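Local structure of acyl-CoA dehydrogenase (Geobacillus kaustophilus, 2PG0) at residues G121-A126 and A167-V172; G54-W59 and L93-V98. The protein probably uses bound FAD to dehydrogenate acyl chains at the alpha-beta position, introducing a double bond, as acyl-CoA dehydrogenases do. All blocks are in the same frame, centred on the assembly; numbering follows the deposited sequence.

Interaction 1. Residues G121-A126 and A167-V172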
loop_
_atom_site.group_PDB
_atom_site.type_symbol
_atom_site.label_atom_id
_atom_site.label_comp_id
_atom_site.label_asym_id
_atom_site.label_seq_id
_atom_site.Cartn_x
_atom_site.Cartn_y
_atom_site.Cartn_z
ATOM N N GLY A 121 18.987 37.638 16.691
ATOM C CA GLY A 121 19.827 36.609 16.080
ATOM C C GLY A 121 21.275 36.641 16.533
ATOM O O GLY A 121 22.114 35.923 15.987
ATOM N N GLU A 122 21.571 37.475 17.529
ATOM C CA GLU A 122 22.908 37.535 18.134
ATOM C C GLU A 122 23.201 36.247 18.899
ATOM O O GLU A 122 24.356 35.817 19.007
ATOM C CB GLU A 122 23.037 38.748 19.063
ATOM C CG GLU A 122 24.419 38.902 19.702
ATOM C CD GLU A 122 24.636 40.243 20.403
ATOM O OE1 GLU A 122 23.785 41.158 20.283
ATOM O OE2 GLU A 122 25.681 40.381 21.076
ATOM N N LEU A 123 22.144 35.650 19.439
ATOM C CA LEU A 123 22.222 34.320 20.006
ATOM C C LEU A 123 21.321 33.389 19.203
ATOM O O LEU A 123 20.140 33.667 19.004
ATOM C CB LEU A 123 21.828 34.327 21.484
ATOM C CG LEU A 123 22.702 35.139 22.451
ATOM C CD1 LEU A 123 22.100 35.088 23.854
ATOM C CD2 LEU A 123 24.146 34.652 22.460
ATOM N N ILE A 124 21.920 32.308 18.711
ATOM C CA ILE A 124 21.204 31.255 18.007
ATOM C C ILE A 124 21.066 30.095 18.989
ATOM O O ILE A 124 22.005 29.793 19.717
ATOM C CB ILE A 124 21.969 30.836 16.725
ATOM C CG1 ILE A 124 22.006 32.017 15.737
ATOM C CG2 ILE A 124 21.350 29.581 16.074
ATOM C CD1 ILE A 124 22.805 31.752 14.478
ATOM N N THR A 125 19.897 29.463 19.011
ATOM C CA THR A 125 19.617 28.410 19.981
ATOM C C THR A 125 19.564 27.009 19.377
ATOM O O THR A 125 19.336 26.833 18.175
ATOM C CB THR A 125 18.297 28.676 20.750
ATOM O OG1 THR A 125 17.204 28.727 19.833
ATOM C CG2 THR A 125 18.364 29.993 21.529
ATOM N N ALA A 126 19.753 26.019 20.247
ATOM C CA ALA A 126 19.632 24.609 19.893
ATOM C C ALA A 126 19.117 23.847 21.104
ATOM O O ALA A 126 19.173 24.339 22.234
ATOM C CB ALA A 126 20.967 24.056 19.460
ATOM N N ALA A 167 24.942 27.383 17.147
ATOM C CA ALA A 167 24.251 27.643 18.411
ATOM C C ALA A 167 25.154 28.239 19.491
ATOM O O ALA A 167 26.246 27.729 19.766
ATOM C CB ALA A 167 23.557 26.386 18.923
ATOM N N ASP A 168 24.678 29.330 20.080
ATOM C CA ASP A 168 25.367 30.045 21.153
ATOM C C ASP A 168 24.763 29.707 22.510
ATOM O O ASP A 168 25.403 29.899 23.552
ATOM C CB ASP A 168 25.252 31.551 20.915
ATOM C CG ASP A 168 25.660 31.946 19.515
ATOM O OD1 ASP A 168 26.869 31.881 19.210
ATOM O OD2 ASP A 168 24.765 32.317 18.718
ATOM N N LEU A 169 23.516 29.245 22.484
ATOM C CA LEU A 169 22.783 28.806 23.664
ATOM C C LEU A 169 22.221 27.423 23.369
ATOM O O LEU A 169 21.465 27.258 22.419
ATOM C CB LEU A 169 21.608 29.744 23.958
ATOM C CG LEU A 169 21.816 31.164 24.483
ATOM C CD1 LEU A 169 20.455 31.738 24.844
ATOM C CD2 LEU A 169 22.738 31.191 25.699
ATOM N N ILE A 170 22.585 26.431 24.172
ATOM C CA ILE A 170 22.074 25.079 23.947
ATOM C C ILE A 170 21.298 24.612 25.181
ATOM O O ILE A 170 21.846 24.560 26.280
ATOM C CB ILE A 170 23.209 24.074 23.560
ATOM C CG1 ILE A 170 24.028 24.575 22.360
ATOM C CG2 ILE A 170 22.629 22.698 23.234
ATOM C CD1 ILE A 170 25.224 25.472 22.735
ATOM N N VAL A 171 20.015 24.308 24.998
ATOM C CA VAL A 171 19.214 23.706 26.067
ATOM C C VAL A 171 19.553 22.208 26.142
ATOM O O VAL A 171 19.231 21.442 25.229
ATOM C CB VAL A 171 17.702 23.936 25.860
ATOM C CG1 VAL A 171 16.894 23.234 26.958
ATOM C CG2 VAL A 171 17.378 25.445 25.822
ATOM N N VAL A 172 20.220 21.807 27.224
ATOM C CA VAL A 172 20.744 20.440 27.356
ATOM C C VAL A 172 19.964 19.613 28.387
ATOM O O VAL A 172 19.831 20.015 29.545
ATOM C CB VAL A 172 22.264 20.434 27.692
ATOM C CG1 VAL A 172 22.802 19.002 27.801
ATOM C CG2 VAL A 172 23.049 21.215 26.636
#

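Interaction 2. Residues G54-W59 and L93-V98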
loop_
_atom_site.group_PDB
_atom_site.type_symbol
_atom_site.label_atom_id
_atom_site.label_comp_id
_atom_site.label_asym_id
_atom_site.label_seq_id
_atom_site.Cartn_x
_atom_site.Cartn_y
_atom_site.Cartn_z
ATOM N N GLY A 54 12.755 41.411 11.844
ATOM C CA GLY A 54 11.693 40.983 12.767
ATOM C C GLY A 54 11.174 39.567 12.545
ATOM O O GLY A 54 10.095 39.213 13.031
ATOM N N PHE A 55 11.941 38.747 11.831
ATOM C CA PHE A 55 11.491 37.392 11.490
ATOM C C PHE A 55 11.996 36.314 12.454
ATOM O O PHE A 55 11.766 35.119 12.226
ATOM C CB PHE A 55 11.867 37.032 10.049
ATOM C CG PHE A 55 11.376 38.017 9.019
ATOM C CD1 PHE A 55 10.069 38.502 9.053
ATOM C CD2 PHE A 55 12.225 38.442 8.002
ATOM C CE1 PHE A 55 9.616 39.409 8.094
ATOM C CE2 PHE A 55 11.787 39.343 7.036
ATOM C CZ PHE A 55 10.482 39.836 7.084
ATOM N N LEU A 56 12.685 36.730 13.520
ATOM C CA LEU A 56 13.093 35.799 14.580
ATOM C C LEU A 56 12.302 36.045 15.851
ATOM O O LEU A 56 12.126 37.192 16.269
ATOM C CB LEU A 56 14.597 35.892 14.877
ATOM C CG LEU A 56 15.599 35.606 13.761
ATOM C CD1 LEU A 56 17.002 35.624 14.328
ATOM C CD2 LEU A 56 15.311 34.275 13.057
ATOM N N CYS A 57 11.823 34.957 16.455
ATOM C CA CYS A 57 11.048 35.005 17.700
ATOM C C CYS A 57 10.010 36.138 17.747
ATOM O O CYS A 57 9.964 36.885 18.725
ATOM C CB CYS A 57 11.993 35.112 18.900
ATOM S SG CYS A 57 13.217 33.808 18.981
ATOM N N PRO A 58 9.158 36.253 16.712
ATOM C CA PRO A 58 8.262 37.417 16.654
ATOM C C PRO A 58 7.196 37.418 17.760
ATOM O O PRO A 58 6.612 38.465 18.064
ATOM C CB PRO A 58 7.625 37.294 15.268
ATOM C CG PRO A 58 7.657 35.843 14.970
ATOM C CD PRO A 58 8.939 35.338 15.573
ATOM N N TRP A 59 6.970 36.249 18.363
ATOM C CA TRP A 59 5.992 36.069 19.444
ATOM C C TRP A 59 6.477 36.634 20.782
ATOM O O TRP A 59 5.684 36.807 21.712
ATOM C CB TRP A 59 5.663 34.576 19.614
ATOM C CG TRP A 59 6.900 33.740 19.783
ATOM C CD1 TRP A 59 7.580 33.082 18.802
ATOM C CD2 TRP A 59 7.622 33.503 21.000
ATOM N NE1 TRP A 59 8.676 32.444 19.328
ATOM C CE2 TRP A 59 8.724 32.680 20.675
ATOM C CE3 TRP A 59 7.439 33.895 22.337
ATOM C CZ2 TRP A 59 9.647 32.248 21.633
ATOM C CZ3 TRP A 59 8.357 33.457 23.291
ATOM C CH2 TRP A 59 9.444 32.642 22.933
ATOM N N LEU A 93 13.243 25.928 14.398
ATOM C CA LEU A 93 13.719 25.343 15.654
ATOM C C LEU A 93 14.027 26.436 16.695
ATOM O O LEU A 93 13.535 26.389 17.829
ATOM C CB LEU A 93 14.937 24.438 15.406
ATOM C CG LEU A 93 15.655 23.963 16.676
ATOM C CD1 LEU A 93 15.084 22.658 17.161
ATOM C CD2 LEU A 93 17.145 23.839 16.443
ATOM N N HIS A 94 14.816 27.428 16.288
ATOM C CA HIS A 94 15.124 28.593 17.133
ATOM C C HIS A 94 13.847 29.318 17.564
ATOM O O HIS A 94 13.618 29.508 18.757
ATOM C CB HIS A 94 16.097 29.534 16.389
ATOM C CG HIS A 94 16.356 30.842 17.079
ATOM N ND1 HIS A 94 17.291 30.985 18.084
ATOM C CD2 HIS A 94 15.837 32.077 16.874
ATOM C CE1 HIS A 94 17.316 32.243 18.490
ATOM N NE2 HIS A 94 16.448 32.929 17.766
ATOM N N ASN A 95 13.012 29.680 16.594
ATOM C CA ASN A 95 11.787 30.454 16.824
ATOM C C ASN A 95 10.744 29.742 17.683
ATOM O O ASN A 95 10.221 30.309 18.643
ATOM C CB ASN A 95 11.132 30.821 15.485
ATOM C CG ASN A 95 11.796 32.013 14.797
ATOM O OD1 ASN A 95 12.797 32.554 15.271
ATOM N ND2 ASN A 95 11.232 32.421 13.667
ATOM N N ASP A 96 10.458 28.491 17.331
ATOM C CA ASP A 96 9.236 27.838 17.787
ATOM C C ASP A 96 9.439 26.574 18.615
ATOM O O ASP A 96 8.483 26.039 19.173
ATOM C CB ASP A 96 8.329 27.567 16.580
ATOM C CG ASP A 96 7.987 28.843 15.827
ATOM O OD1 ASP A 96 7.504 29.803 16.481
ATOM O OD2 ASP A 96 8.224 28.890 14.599
ATOM N N ILE A 97 10.679 26.110 18.699
ATOM C CA ILE A 97 10.984 24.932 19.501
ATOM C C ILE A 97 11.814 25.281 20.732
ATOM O O ILE A 97 11.410 24.961 21.850
ATOM C CB ILE A 97 11.615 23.799 18.645
ATOM C CG1 ILE A 97 10.575 23.288 17.631
ATOM C CG2 ILE A 97 12.144 22.643 19.540
ATOM C CD1 ILE A 97 11.152 22.590 16.423
ATOM N N VAL A 98 12.943 25.964 20.547
ATOM C CA VAL A 98 13.879 26.163 21.658
ATOM C C VAL A 98 13.569 27.398 22.497
ATOM O O VAL A 98 13.385 27.297 23.705
ATOM C CB VAL A 98 15.365 26.205 21.211
ATOM C CG1 VAL A 98 16.270 26.251 22.434
ATOM C CG2 VAL A 98 15.715 25.004 20.354
#

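Interaction 1. Residues G121-A126 and A167-V172
D168 grips residues 121-126 with both its side chain and its backbone. Its OD2 takes the N-H of I124 at 2.8 Å in a nearly straight bond (166°), using the lone pair that points away from OD1, while its own N gives a hydrogen to I124 O at 2.7 Å. That carbonyl also accepts from L169 N, so one oxygen is held by two successive amides where the strands come together. An aspartate suits this place because its short chain returns to the neighbouring backbone: with CG anti to its carbonyl carbon and beside its N (chi1 -51°), the carboxylate lies next to I124. Salt bridges to R44 through OD2 and R194 through OD1 probably offset its buried charge.

Beyond this point the segments pair as parallel strands, T125 beside L169 and A126 beside I170. A126 N bonds to L169 O at 3.0 Å, and V171 N to A126 O at 2.9 Å.

T125 and L169 point to one face, with T125 CG2 4.1 Å from L169 CB, and A126 and I170 to the other; T125 OG1 bonds to H94. Ahead of the strands L123 CD1 touches L169 CD1 at 3.9 Å, with W114 against both leucines, and A126 CB meets A167 CB at 3.5 Å, close enough that a larger side chain at either position would probably clash. Bound FAD is about 6 Å from the A126 side chain. The buried, arginine-paired carboxylate suggests that charge, as well as strand pairing, helps hold the chain where it enters this sheet edge.

Interaction 2. Residues G54-W59 and L93-V98
N95 binds the backbone of the loop 54-59 with its amide, joining helix 89-105 to the loop after helix 44-52 within the helical N-terminal domain of the acyl-CoA dehydrogenase fold. Its ND2 donates to F55 O at 3.1 Å, with the acceptor close to the amide plane, and its OD1 accepts C57 N at 2.9 Å. The second bond is straight at the hydrogen (165°), yet the donor stands above the carbonyl plane and not on a lone pair. Asparagine suits the place because one flat group offers a donor and an acceptor to the loop; CG stands anti to the carbonyl carbon (chi1 -79°), and the amide reaches across the leucine side chain of L56 at about a right angle. With an alanine here, F55 O and C57 N would probably lose these mates and the loop around C57 be freer to shift.

The backbone of N95 serves as well: its O receives W59 NE1 at 2.7 Å, tryptophan supplying an indole N-H that spans from loop to helix carbonyl. C57 SG lies 3.6 Å from H94 NE2, a small thiol fitting obliquely beside the imidazole. Within the loop, C57 CB lies over one face of the W59 ring, toward its rim.

Farther out, H94 NE2 bonds to C118 O, and the edge-to-face W47 ring adds a further contact to H94. F55 packs edge-to-face with F21 and F24, while S74 and N78 bind the D96 carboxylate. The helix itself widens here into a pi-type turn: I97 N keeps the usual helical bond to L93 O at 3.0 Å, while V98 N, one residue further on, closes the wider turn on the same oxygen at 2.8 Å.

How the interactions relate
Both contacts are buried and neither meets another subunit. Interaction 2 lies within the helical N-terminal domain, whereas interaction 1 builds the edge of the beta domain, where the chain leaves helix 108-120. Their chemistry differs accordingly: strand pairing and a charged aspartate in 121-126 with 167-172, a neutral amide and an indole N-H in 54-59 with 93-98. They meet at H94, whose ND1 lies 3.2 Å from T125 N, probably hydrogen-bonded, and at V98, which packs on T125; L56 CD1 also touches G121 CA at 3.5 Å. Helix 89-105 thus contributes to both, and interaction 1 is the nearer to the flavin.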